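Local coordinates for protein alpha-L-rhamnosidase (Streptomyces avermitilis, PDB 3W5M) that hydrolyses terminal alpha-L-rhamnose residues from plant rhamnosides, including citrus flavonoids and the arabinogalactan-protein gum arabic, and binds L-rhamnose through a calcium-dependent carbohydrate-binding module, at residues V73-G77 and P78-P82; V473-V476 and D477-R481; N822-D826 and A827-A831. All coordinates share one frame; numbering follows the deposited sequence.

Contact 1 (V73-G77 and P78-P82); sequences VPYAG and PPLKP
The phenol OH of Tyr75 donates a hydrogen bond to the backbone oxygen of Pro78, with Tyr75 OH and Pro78 O 2.7 Å apart. The hydroxyl lies in the carbonyl plane and uses a lone pair of the oxygen, at a C=O...donor angle of 137°; the acceptor sits at the edge of the tyrosine ring. CG of Tyr75 stands anti to the backbone N (chi1 173°), which swings the ring forward along the chain that follows. Gly77 N lies over the centre of one ring face, 3.4 Å above its plane. Beyond the turn, Leu80 reaches back with one methyl, and its CD2 comes 3.6 Å from Tyr75 CZ, meeting the ring at a slant. The phenol thus combines a polar tie to the proline-rich stretch with apolar packing against Leu80. Tyr75 also meets Trp60 edge-to-face and rests on Val47 of strand 40-48, while its backbone oxygen accepts a bond from His24 ND1. The turn follows strand 73-74, which pairs antiparallel with strand 26-32 in the N-terminal immunoglobulin-like domain, and leads on to strand 85-94 of the other sheet.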
loop_
_atom_site.group_PDB
_atom_site.type_symbol
_atom_site.label_atom_id
_atom_site.label_comp_id
_atom_site.label_asym_id
_atom_site.label_seq_id
_atom_site.Cartn_x
_atom_site.Cartn_y
_atom_site.Cartn_z
ATOM N N VAL A 73 -17.427 -14.940 -16.573
ATOM C CA VAL A 73 -17.700 -15.313 -17.973
ATOM C C VAL A 73 -17.387 -14.120 -18.870
ATOM O O VAL A 73 -17.979 -13.037 -18.709
ATOM C CB VAL A 73 -19.165 -15.766 -18.160
ATOM C CG1 VAL A 73 -19.427 -16.135 -19.629
ATOM C CG2 VAL A 73 -19.500 -16.905 -17.229
ATOM N N PRO A 74 -16.427 -14.275 -19.812
ATOM C CA PRO A 74 -16.039 -13.112 -20.626
ATOM C C PRO A 74 -17.085 -12.690 -21.626
ATOM O O PRO A 74 -17.666 -13.527 -22.349
ATOM C CB PRO A 74 -14.771 -13.564 -21.372
ATOM C CG PRO A 74 -14.678 -15.032 -21.170
ATOM C CD PRO A 74 -15.574 -15.459 -20.058
ATOM N N TYR A 75 -17.336 -11.390 -21.656
ATOM C CA TYR A 75 -18.064 -10.783 -22.774
ATOM C C TYR A 75 -17.520 -11.305 -24.096
ATOM O O TYR A 75 -16.307 -11.281 -24.320
ATOM C CB TYR A 75 -17.924 -9.280 -22.723
ATOM C CG TYR A 75 -18.516 -8.576 -23.933
ATOM C CD1 TYR A 75 -19.893 -8.389 -24.048
ATOM C CD2 TYR A 75 -17.689 -8.101 -24.959
ATOM C CE1 TYR A 75 -20.433 -7.744 -25.155
ATOM C CE2 TYR A 75 -18.217 -7.456 -26.077
ATOM C CZ TYR A 75 -19.585 -7.276 -26.171
ATOM O OH TYR A 75 -20.110 -6.632 -27.264
ATOM N N ALA A 76 -18.405 -11.772 -24.969
ATOM C CA ALA A 76 -17.941 -12.294 -26.277
ATOM C C ALA A 76 -18.793 -11.808 -27.434
ATOM O O ALA A 76 -19.000 -12.518 -28.410
ATOM C CB ALA A 76 -17.836 -13.824 -26.260
ATOM N N GLY A 77 -19.276 -10.579 -27.335
ATOM C CA GLY A 77 -19.968 -9.944 -28.450
ATOM C C GLY A 77 -19.047 -9.074 -29.291
ATOM O O GLY A 77 -17.833 -9.214 -29.220
ATOM N N PRO A 78 -19.635 -8.165 -30.091
ATOM C CA PRO A 78 -18.893 -7.279 -30.991
ATOM C C PRO A 78 -17.965 -6.333 -30.221
ATOM O O PRO A 78 -18.222 -6.046 -29.060
ATOM C CB PRO A 78 -20.005 -6.520 -31.728
ATOM C CG PRO A 78 -21.182 -7.445 -31.671
ATOM C CD PRO A 78 -21.091 -8.081 -30.318
ATOM N N PRO A 79 -16.862 -5.878 -30.851
ATOM C CA PRO A 79 -15.889 -5.041 -30.133
ATOM C C PRO A 79 -16.547 -3.851 -29.430
ATOM O O PRO A 79 -17.353 -3.142 -30.035
ATOM C CB PRO A 79 -14.989 -4.545 -31.257
ATOM C CG PRO A 79 -15.029 -5.644 -32.264
ATOM C CD PRO A 79 -16.463 -6.083 -32.263
ATOM N N LEU A 80 -16.190 -3.628 -28.163
ATOM C CA LEU A 80 -16.703 -2.467 -27.421
ATOM C C LEU A 80 -16.057 -1.151 -27.861
ATOM O O LEU A 80 -14.880 -1.125 -28.249
ATOM C CB LEU A 80 -16.479 -2.666 -25.911
ATOM C CG LEU A 80 -17.049 -3.932 -25.269
ATOM C CD1 LEU A 80 -16.603 -4.001 -23.805
ATOM C CD2 LEU A 80 -18.561 -3.921 -25.367
ATOM N N LYS A 81 -16.835 -0.072 -27.802
ATOM C CA LYS A 81 -16.395 1.275 -28.131
ATOM C C LYS A 81 -16.037 2.009 -26.833
ATOM O O LYS A 81 -16.596 1.680 -25.755
ATOM C CB LYS A 81 -17.521 2.073 -28.817
ATOM C CG LYS A 81 -18.052 1.518 -30.135
ATOM C CD LYS A 81 -18.978 2.530 -30.802
ATOM C CE LYS A 81 -20.372 2.605 -30.185
ATOM N NZ LYS A 81 -20.550 3.691 -29.165
ATOM N N PRO A 82 -15.152 3.017 -26.931
ATOM C CA PRO A 82 -14.792 3.864 -25.781
ATOM C C PRO A 82 -15.947 4.773 -25.315
ATOM O O PRO A 82 -16.860 5.069 -26.092
ATOM C CB PRO A 82 -13.643 4.728 -26.304
ATOM C CG PRO A 82 -13.197 4.102 -27.592
ATOM C CD PRO A 82 -14.369 3.355 -28.135
#

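Contact 2 (V473-V476 and D477-R481); sequences VAQV and DGPVR
Gln475 and Asp477 are joined by a side-chain hydrogen bond, the amide nitrogen Gln475 NE2 donating to Asp477 OD1 at 3.1 Å with an N-H...O angle of 157°. The acceptor lies almost in the plane of the amide, yet the donor approaches the carboxylate from above, 55° out of its plane. Asp477 has its CG between the backbone N and the carbonyl carbon (chi1 52°), a crowded position that turns OD1 back toward the glutamine although its CB leads away. Two neighbouring glutamines complete the polar cluster: Gln355 donates through NE2 to Asp477 OD1 and accepts the Val476 N-H with its OE1, and Gln475 OE1 accepts from Gln357 NE2. Both amide ends of Gln475 are therefore engaged, which should fix its rotation, whereas the buried Asp477 N has no partner in the model.

These bonds lie in the short linker between two beta sheets. Strand 471-474 is the outermost strand of a five-stranded mixed sheet, beside strand 353-360, and strand 480-493 lies inside a ten-stranded mixed sheet, between strands 498-503 and 587-594.

The remaining contacts are van der Waals. The aliphatic part of Gln475 passes close beside the aspartate, its CG 3.2 Å from Asp477 OD1. Farther along its extended chain, Gln475 OE1 comes 3.7 Å from Pro479 CG, the two side chains meeting at an angle. Helix 658-671 packs against the linker: Val476 and Asp477 both touch Lys663, and Asp477 also touches Phe660. A Tris molecule, probably from the crystallisation liquor, lies next to the Pro479 side chain.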
loop_
_atom_site.group_PDB
_atom_site.type_symbol
_atom_site.label_atom_id
_atom_site.label_comp_id
_atom_site.label_asym_id
_atom_site.label_seq_id
_atom_site.Cartn_x
_atom_site.Cartn_y
_atom_site.Cartn_z
ATOM N N VAL A 473 -3.630 3.688 -18.559
ATOM C CA VAL A 473 -4.599 2.595 -18.456
ATOM C C VAL A 473 -5.606 2.878 -17.350
ATOM O O VAL A 473 -5.233 3.485 -16.358
ATOM C CB VAL A 473 -3.892 1.229 -18.184
ATOM C CG1 VAL A 473 -2.968 0.886 -19.352
ATOM C CG2 VAL A 473 -3.079 1.283 -16.897
ATOM N N ALA A 474 -6.865 2.472 -17.536
ATOM C CA ALA A 474 -7.910 2.704 -16.510
ATOM C C ALA A 474 -7.489 1.950 -15.256
ATOM O O ALA A 474 -6.994 0.804 -15.357
ATOM C CB ALA A 474 -9.273 2.198 -16.976
ATOM N N GLN A 475 -7.636 2.585 -14.095
ATOM C CA GLN A 475 -7.152 1.979 -12.850
ATOM C C GLN A 475 -7.777 0.600 -12.639
ATOM O O GLN A 475 -8.999 0.433 -12.712
ATOM C CB GLN A 475 -7.453 2.890 -11.653
ATOM C CG GLN A 475 -6.952 2.304 -10.346
ATOM C CD GLN A 475 -6.772 3.340 -9.269
ATOM O OE1 GLN A 475 -7.256 4.484 -9.390
ATOM N NE2 GLN A 475 -6.058 2.961 -8.203
ATOM N N VAL A 476 -6.924 -0.387 -12.374
ATOM C CA VAL A 476 -7.374 -1.759 -12.219
ATOM C C VAL A 476 -7.815 -2.066 -10.776
ATOM O O VAL A 476 -8.858 -2.700 -10.562
ATOM C CB VAL A 476 -6.246 -2.741 -12.628
ATOM C CG1 VAL A 476 -6.660 -4.182 -12.290
ATOM C CG2 VAL A 476 -5.896 -2.538 -14.106
ATOM N N ASP A 477 -7.006 -1.684 -9.794
ATOM C CA ASP A 477 -7.363 -1.907 -8.386
ATOM C C ASP A 477 -8.424 -0.888 -7.930
ATOM O O ASP A 477 -8.656 0.104 -8.625
ATOM C CB ASP A 477 -6.097 -1.822 -7.504
ATOM C CG ASP A 477 -5.265 -0.524 -7.725
ATOM O OD1 ASP A 477 -5.161 0.081 -8.847
ATOM O OD2 ASP A 477 -4.643 -0.116 -6.724
ATOM N N GLY A 478 -9.083 -1.152 -6.792
ATOM C CA GLY A 478 -9.958 -0.139 -6.160
ATOM C C GLY A 478 -9.152 1.036 -5.683
ATOM O O GLY A 478 -8.198 0.860 -4.946
ATOM N N PRO A 479 -9.540 2.253 -6.090
ATOM C CA PRO A 479 -8.921 3.469 -5.618
ATOM C C PRO A 479 -8.899 3.506 -4.093
ATOM O O PRO A 479 -9.779 2.943 -3.436
ATOM C CB PRO A 479 -9.871 4.541 -6.142
ATOM C CG PRO A 479 -10.390 3.966 -7.429
ATOM C CD PRO A 479 -10.629 2.525 -7.056
ATOM N N VAL A 480 -7.862 4.091 -3.528
ATOM C CA VAL A 480 -7.773 4.229 -2.086
ATOM C C VAL A 480 -8.885 5.203 -1.669
ATOM O O VAL A 480 -9.037 6.253 -2.285
ATOM C CB VAL A 480 -6.402 4.816 -1.698
ATOM C CG1 VAL A 480 -6.372 5.240 -0.223
ATOM C CG2 VAL A 480 -5.285 3.793 -1.975
ATOM N N ARG A 481 -9.673 4.821 -0.660
ATOM C CA ARG A 481 -10.732 5.725 -0.162
ATOM C C ARG A 481 -10.787 5.609 1.348
ATOM O O ARG A 481 -10.266 4.656 1.904
ATOM C CB ARG A 481 -12.120 5.386 -0.764
ATOM C CG ARG A 481 -12.173 5.542 -2.287
ATOM C CD ARG A 481 -13.508 5.072 -2.838
ATOM N NE ARG A 481 -13.438 5.226 -4.274
ATOM C CZ ARG A 481 -14.112 4.515 -5.152
ATOM N NH1 ARG A 481 -14.961 3.577 -4.761
ATOM N NH2 ARG A 481 -13.919 4.761 -6.432
#

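Contact 3 (N822-D826 and A827-A831); sequences NLVPD and ALRKA
Pro825 O accepts a hydrogen bond from Leu828 N at 2.8 Å, with an N-H...O angle of 155°, closing a beta turn that leads into helix 829-842. Arg829 N makes a weak hydrogen bond to Asp826 O, 3.3 Å away. Two apolar contacts accompany the turn: Val824 CG1 reaches Leu828 CB at 3.7 Å, and the Pro825 ring, through CG, meets Leu828 CD1 at 4.2 Å. Leu828 holds the N-cap position.

The Arg829 chain bends at chi3 (61°), carrying its guanidinium back over the loop. There Arg829 NH1 donates to water 1 at 2.7 Å, the water lying at the edge of the guanidinium and in its plane, and water 1 in turn donates to Val824 O at 2.6 Å. NH1 also bonds to Leu819 O near the end of helix 812-820. That helix finishes in a Schellman motif, in which Asn822, at positive phi, sends its N-H to Leu819 O and Leu823 N bonds to Thr818 O. With an alanine in place of Arg829, water 1 and Leu819 O would probably each lose a donor, and helix 829-842 its side-chain link to the end of helix 812-820.

The positive guanidinium at Leu819 O probably suits the partial negative charge at the carboxyl end of helix 812-820, and the Asp826 carboxylate, alongside but not in contact, may partly offset the arginine's charge.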
loop_
_atom_site.group_PDB
_atom_site.type_symbol
_atom_site.label_atom_id
_atom_site.label_comp_id
_atom_site.label_asym_id
_atom_site.label_seq_id
_atom_site.Cartn_x
_atom_site.Cartn_y
_atom_site.Cartn_z
ATOM N N ASN A 822 5.602 -31.148 -0.393
ATOM C CA ASN A 822 5.610 -32.566 -0.792
ATOM C C ASN A 822 6.980 -32.998 -1.261
ATOM O O ASN A 822 7.125 -33.675 -2.292
ATOM C CB ASN A 822 4.491 -32.846 -1.816
ATOM C CG ASN A 822 3.118 -32.474 -1.274
ATOM O OD1 ASN A 822 2.761 -32.869 -0.171
ATOM N ND2 ASN A 822 2.357 -31.676 -2.030
ATOM N N LEU A 823 7.996 -32.602 -0.476
ATOM C CA LEU A 823 9.376 -32.879 -0.809
ATOM C C LEU A 823 9.939 -34.097 -0.058
ATOM O O LEU A 823 10.841 -34.727 -0.571
ATOM C CB LEU A 823 10.259 -31.648 -0.632
ATOM C CG LEU A 823 9.831 -30.473 -1.546
ATOM C CD1 LEU A 823 10.593 -29.207 -1.204
ATOM C CD2 LEU A 823 9.993 -30.774 -3.030
ATOM N N VAL A 824 9.382 -34.425 1.109
ATOM C CA VAL A 824 9.814 -35.604 1.880
ATOM C C VAL A 824 9.335 -36.855 1.123
ATOM O O VAL A 824 8.176 -36.927 0.749
ATOM C CB VAL A 824 9.170 -35.628 3.289
ATOM C CG1 VAL A 824 9.707 -36.786 4.110
ATOM C CG2 VAL A 824 9.410 -34.331 4.045
ATOM N N PRO A 825 10.210 -37.860 0.920
ATOM C CA PRO A 825 9.645 -39.117 0.385
ATOM C C PRO A 825 8.463 -39.598 1.248
ATOM O O PRO A 825 8.496 -39.451 2.475
ATOM C CB PRO A 825 10.817 -40.102 0.451
ATOM C CG PRO A 825 12.049 -39.259 0.605
ATOM C CD PRO A 825 11.628 -37.987 1.296
ATOM N N ASP A 826 7.426 -40.164 0.626
ATOM C CA ASP A 826 6.210 -40.511 1.363
ATOM C C ASP A 826 6.448 -41.465 2.506
ATOM O O ASP A 826 5.792 -41.365 3.523
ATOM C CB ASP A 826 5.123 -41.038 0.444
ATOM C CG ASP A 826 4.500 -39.930 -0.359
ATOM O OD1 ASP A 826 5.079 -39.607 -1.407
ATOM O OD2 ASP A 826 3.477 -39.341 0.097
ATOM N N ALA A 827 7.405 -42.375 2.322
ATOM C CA ALA A 827 7.788 -43.343 3.356
ATOM C C ALA A 827 8.281 -42.659 4.615
ATOM O O ALA A 827 8.245 -43.254 5.690
ATOM C CB ALA A 827 8.877 -44.280 2.833
ATOM N N LEU A 828 8.704 -41.399 4.487
ATOM C CA LEU A 828 9.354 -40.688 5.589
ATOM C C LEU A 828 8.565 -39.494 6.113
ATOM O O LEU A 828 9.064 -38.766 6.946
ATOM C CB LEU A 828 10.747 -40.226 5.135
ATOM C CG LEU A 828 11.788 -41.343 5.081
ATOM C CD1 LEU A 828 13.020 -40.912 4.297
ATOM C CD2 LEU A 828 12.135 -41.779 6.508
ATOM N N ARG A 829 7.346 -39.289 5.624
ATOM C CA ARG A 829 6.523 -38.174 6.110
ATOM C C ARG A 829 6.179 -38.286 7.587
ATOM O O ARG A 829 6.272 -37.308 8.326
ATOM C CB ARG A 829 5.266 -38.002 5.255
ATOM C CG ARG A 829 5.571 -37.411 3.886
ATOM C CD ARG A 829 4.290 -37.189 3.078
ATOM N NE ARG A 829 3.367 -36.258 3.734
ATOM C CZ ARG A 829 3.381 -34.937 3.544
ATOM N NH1 ARG A 829 4.270 -34.397 2.724
ATOM N NH2 ARG A 829 2.510 -34.170 4.184
ATOM N N LYS A 830 5.797 -39.480 8.025
ATOM C CA LYS A 830 5.523 -39.732 9.430
ATOM C C LYS A 830 6.719 -39.329 10.300
ATOM O O LYS A 830 6.540 -38.611 11.281
ATOM C CB LYS A 830 5.174 -41.201 9.655
ATOM C CG LYS A 830 4.649 -41.519 11.050
ATOM C CD LYS A 830 4.088 -42.934 11.097
ATOM C CE LYS A 830 3.429 -43.210 12.435
ATOM N NZ LYS A 830 4.427 -43.232 13.545
ATOM N N ALA A 831 7.914 -39.802 9.929
ATOM C CA ALA A 831 9.152 -39.501 10.661
ATOM C C ALA A 831 9.450 -38.004 10.687
ATOM O O ALA A 831 9.794 -37.456 11.750
ATOM C CB ALA A 831 10.339 -40.264 10.075
HETATM O O HOH W 1 6.160 -35.314 0.971
HETATM O O HOH W 2 5.086 -41.674 6.205
#

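In the fold
Along the chain the three contacts come in series, each in a different family region. Contact 1 belongs to the N-terminal immunoglobulin-like domain, contact 2 to the passage from a five-stranded to a ten-stranded sheet, and contact 3 to the catalytic six-hairpin, (alpha/alpha)6-barrel domain, between helices 812-820 and 829-842. Contacts 1 and 2 lie nearest each other, their centres 21 Å apart and nearest atoms about 11 Å. Contact 3 is remote, its centre 50 Å from contact 1 and 45 Å from contact 2. None touches another or lies at an annotated site: each shapes a local chain turn within the multidomain enzyme, contact 2 nearest the middle and the other two toward the periphery.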